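Local coordinates for alpha-L-rhamnosidase (Aspergillus terreus, PDB 6GSZ), which probably hydrolyses terminal non-reducing alpha-L-rhamnose residues from alpha-L-rhamnosides, as a calcium-binding glycoside hydrolase, at residues 424-429 with 485-490. Numbering follows the deposited sequence.
With CA (calcium ion), chain K.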
ATOM      1  N   SER A 424       2.758  -6.157   0.394  1.00  9.80           N
ATOM      2  CA  SER A 424       1.615  -6.432  -0.469  1.00 10.04           C
ATOM      3  C   SER A 424       2.060  -6.419  -1.933  1.00  9.94           C
ATOM      4  O   SER A 424       2.667  -5.441  -2.394  1.00 11.17           O
ATOM      5  CB  SER A 424       0.513  -5.412  -0.212  1.00 10.49           C
ATOM      6  OG  SER A 424      -0.042  -5.614   1.085  1.00 10.52           O
ATOM      7  N   ASP A 425       1.739  -7.491  -2.660  1.00 10.01           N
ATOM      8  CA  ASP A 425       2.386  -7.767  -3.955  1.00 10.65           C
ATOM      9  C   ASP A 425       1.606  -7.128  -5.115  1.00 11.01           C
ATOM     10  O   ASP A 425       1.031  -7.799  -5.934  1.00 11.84           O
ATOM     11  CB  ASP A 425       2.597  -9.265  -4.151  1.00 12.09           C
ATOM     12  CG  ASP A 425       3.508  -9.655  -5.302  1.00 12.88           C
ATOM     13  OD1 ASP A 425       4.193  -8.777  -5.850  1.00 14.15           O
ATOM     14  OD2 ASP A 425       3.459 -10.836  -5.674  1.00 15.93           O
ATOM     15  N   MET A 426       1.593  -5.800  -5.104  1.00 10.46           N
ATOM     16  CA  MET A 426       0.917  -5.008  -6.111  1.00 10.60           C
ATOM     17  C   MET A 426       1.722  -5.016  -7.413  1.00 10.13           C
ATOM     18  O   MET A 426       2.924  -5.136  -7.422  1.00 11.44           O
ATOM     19  CB  MET A 426       0.778  -3.569  -5.593  1.00 11.43           C
ATOM     20  CG  MET A 426      -0.120  -3.440  -4.347  1.00 11.67           C
ATOM     21  SD  MET A 426      -0.017  -1.799  -3.625  1.00 13.27           S
ATOM     22  CE  MET A 426       1.697  -1.746  -3.133  1.00 12.29           C
ATOM     23  N   GLU A 427       1.017  -4.771  -8.525  1.00 11.62           N
ATOM     24  CA  GLU A 427       1.686  -4.676  -9.825  1.00 12.22           C
ATOM     25  C   GLU A 427       2.422  -3.330  -9.908  1.00 10.78           C
ATOM     26  O   GLU A 427       1.810  -2.281  -9.686  1.00 11.86           O
ATOM     27  CB  GLU A 427       0.664  -4.785 -10.944  1.00 12.69           C
ATOM     28  CG  GLU A 427       1.295  -4.787 -12.312  1.00 13.95           C
ATOM     29  CD  GLU A 427       0.318  -5.022 -13.459  1.00 19.01           C
ATOM     30  OE1 GLU A 427      -0.915  -4.789 -13.285  1.00 23.48           O
ATOM     31  OE2 GLU A 427       0.797  -5.468 -14.532  1.00 26.26           O
ATOM     32  N   ARG A 428       3.718  -3.379 -10.177  1.00 11.77           N
ATOM     33  CA  ARG A 428       4.507  -2.181 -10.400  1.00 10.52           C
ATOM     34  C   ARG A 428       4.065  -1.479 -11.693  1.00 11.33           C
ATOM     35  O   ARG A 428       3.915  -2.125 -12.745  1.00 12.73           O
ATOM     36  CB  ARG A 428       5.992  -2.532 -10.506  1.00 11.67           C
ATOM     37  CG  ARG A 428       6.925  -1.343 -10.626  1.00 11.62           C
ATOM     38  CD  ARG A 428       7.031  -0.511  -9.360  1.00 11.78           C
ATOM     39  NE  ARG A 428       7.839   0.677  -9.626  1.00 12.08           N
ATOM     40  CZ  ARG A 428       9.160   0.714  -9.698  1.00 12.70           C
ATOM     41  NH1 ARG A 428       9.788   1.857 -10.011  1.00 13.62           N
ATOM     42  NH2 ARG A 428       9.842  -0.397  -9.396  1.00 13.58           N
ATOM     43  N   THR A 429       3.859  -0.161 -11.573  1.00 10.54           N
ATOM     44  CA  THR A 429       3.368   0.635 -12.702  1.00 10.43           C
ATOM     45  C   THR A 429       4.241   1.848 -13.017  1.00 10.30           C
ATOM     46  O   THR A 429       4.183   2.304 -14.183  1.00 12.74           O
ATOM     47  CB  THR A 429       1.918   1.092 -12.481  1.00 12.09           C
ATOM     48  OG1 THR A 429       1.785   1.774 -11.236  1.00 11.46           O
ATOM     49  CG2 THR A 429       0.941  -0.059 -12.536  1.00 11.59           C
ATOM     50  N   TYR A 485       2.671   2.039  -7.951  1.00 10.36           N
ATOM     51  CA  TYR A 485       2.079   0.708  -7.995  1.00 10.15           C
ATOM     52  C   TYR A 485       0.575   0.834  -8.209  1.00 10.90           C
ATOM     53  O   TYR A 485      -0.020   1.854  -7.883  1.00 10.82           O
ATOM     54  CB  TYR A 485       2.285  -0.035  -6.668  1.00 10.41           C
ATOM     55  CG  TYR A 485       3.650  -0.650  -6.412  1.00 10.57           C
ATOM     56  CD1 TYR A 485       3.951  -1.923  -6.883  1.00 10.98           C
ATOM     57  CD2 TYR A 485       4.644   0.027  -5.721  1.00 11.21           C
ATOM     58  CE1 TYR A 485       5.191  -2.507  -6.648  1.00 11.07           C
ATOM     59  CE2 TYR A 485       5.882  -0.544  -5.486  1.00 11.32           C
ATOM     60  CZ  TYR A 485       6.165  -1.814  -5.962  1.00 11.59           C
ATOM     61  OH  TYR A 485       7.394  -2.402  -5.739  1.00 14.36           O
ATOM     62  N   ASP A 486      -0.035  -0.235  -8.734  1.00 10.17           N
ATOM     63  CA  ASP A 486      -1.475  -0.351  -8.840  1.00 10.97           C
ATOM     64  C   ASP A 486      -2.041  -0.688  -7.451  1.00 10.18           C
ATOM     65  O   ASP A 486      -2.034  -1.843  -6.998  1.00 10.66           O
ATOM     66  CB  ASP A 486      -1.869  -1.369  -9.898  1.00 12.41           C
ATOM     67  CG  ASP A 486      -3.372  -1.459 -10.119  1.00 13.93           C
ATOM     68  OD1 ASP A 486      -4.154  -1.066  -9.215  1.00 13.56           O
ATOM     69  OD2 ASP A 486      -3.743  -1.815 -11.281  1.00 18.54           O
ATOM     70  N   THR A 487      -2.443   0.381  -6.749  1.00  9.64           N
ATOM     71  CA  THR A 487      -2.935   0.310  -5.384  1.00  9.13           C
ATOM     72  C   THR A 487      -4.447   0.159  -5.280  1.00  9.94           C
ATOM     73  O   THR A 487      -4.975   0.190  -4.163  1.00  9.82           O
ATOM     74  CB  THR A 487      -2.606   1.624  -4.686  1.00  9.42           C
ATOM     75  OG1 THR A 487      -3.169   2.631  -5.517  1.00  9.63           O
ATOM     76  CG2 THR A 487      -1.108   1.857  -4.576  1.00 10.87           C
ATOM     77  N   ALA A 488      -5.147   0.003  -6.419  1.00  9.62           N
ATOM     78  CA  ALA A 488      -6.593   0.146  -6.396  1.00  9.93           C
ATOM     79  C   ALA A 488      -7.268  -0.875  -5.447  1.00  9.36           C
ATOM     80  O   ALA A 488      -8.109  -0.466  -4.621  1.00 10.09           O
ATOM     81  CB  ALA A 488      -7.139   0.075  -7.805  1.00 10.49           C
ATOM     82  N   GLY A 489      -6.971  -2.159  -5.636  1.00  9.52           N
ATOM     83  CA  GLY A 489      -7.605  -3.175  -4.774  1.00 10.02           C
ATOM     84  C   GLY A 489      -7.199  -3.089  -3.308  1.00  8.86           C
ATOM     85  O   GLY A 489      -8.055  -3.224  -2.397  1.00 10.24           O
ATOM     86  N   PHE A 490      -5.926  -2.796  -3.097  1.00  8.64           N
ATOM     87  CA  PHE A 490      -5.393  -2.603  -1.746  1.00  9.13           C
ATOM     88  C   PHE A 490      -6.165  -1.504  -1.026  1.00  9.64           C
ATOM     89  O   PHE A 490      -6.578  -1.647   0.113  1.00  9.98           O
ATOM     90  CB  PHE A 490      -3.908  -2.306  -1.870  1.00  9.73           C
ATOM     91  CG  PHE A 490      -3.158  -2.003  -0.610  1.00  9.73           C
ATOM     92  CD1 PHE A 490      -3.235  -0.767  -0.018  1.00 10.51           C
ATOM     93  CD2 PHE A 490      -2.384  -2.968   0.016  1.00 10.22           C
ATOM     94  CE1 PHE A 490      -2.511  -0.444   1.121  1.00 10.36           C
ATOM     95  CE2 PHE A 490      -1.645  -2.632   1.136  1.00 10.87           C
ATOM     96  CZ  PHE A 490      -1.728  -1.393   1.718  1.00 11.00           C
TER
HETATM   97 CA    CA K 929      -5.379  -2.090 -12.828  0.70 20.72          CA
HETATM   98  O   HOH W   1      -1.835  -4.481  -8.075  1.00 13.93           O
HETATM   99  O   HOH W   2      -1.698  -2.384 -13.145  1.00 31.86           O
HETATM  100  O   HOH W   3      -1.030   2.325 -10.900  1.00 11.35           O
HETATM  101  O   HOH W   4      -6.481  -1.609 -10.926  1.00 20.31           O
HETATM  102  O   HOH W   5      -4.162  -0.113 -13.698  1.00 24.81           O
HETATM  103  O   HOH W   6      -4.828  -2.665 -15.109  1.00 28.44           O
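A calcium site at the turn between helices 471-484 and 488-503 of the six-hairpin glycosidase domain is joined here, by Asp486 and Glu427, to the linker between strands 417-424 and 430-434. Asp486 N donates an almost straight hydrogen bond to Glu427 O (2.9 Å, 172°), beside a single beta bridge between Arg428 and Tyr485. One water accepts from Glu427 N and donates to Asp486 O; another donates to both Glu427 OE1 and Asp486 OD2. The Asp486 carboxylate is shared: OD2 binds calcium at 2.3 Å, while OD1 accepts from Ala488 N at 3.2 Å, a capping bond at the start of helix 488-503. Arg428 bends at chi2 (70°), which lays CD over one face of the Tyr485 ring, 3.9 Å from its centroid, a CH-pi contact; Met426 O meets the ring edge. Met426 SD makes an oblique Met-aromatic contact with Phe490, 4.8 Å from the ring centroid; the bend at chi3 (-64°) turns CE back to Tyr485 CG. Ser424 OG lies at the Phe490 ring's edge, in its plane, and is hydrogen-bonded to Ser456 N. The Glu427 OE1 salt bridge to Arg28, the calcium and the shared water probably offset repulsion between the two carboxylates.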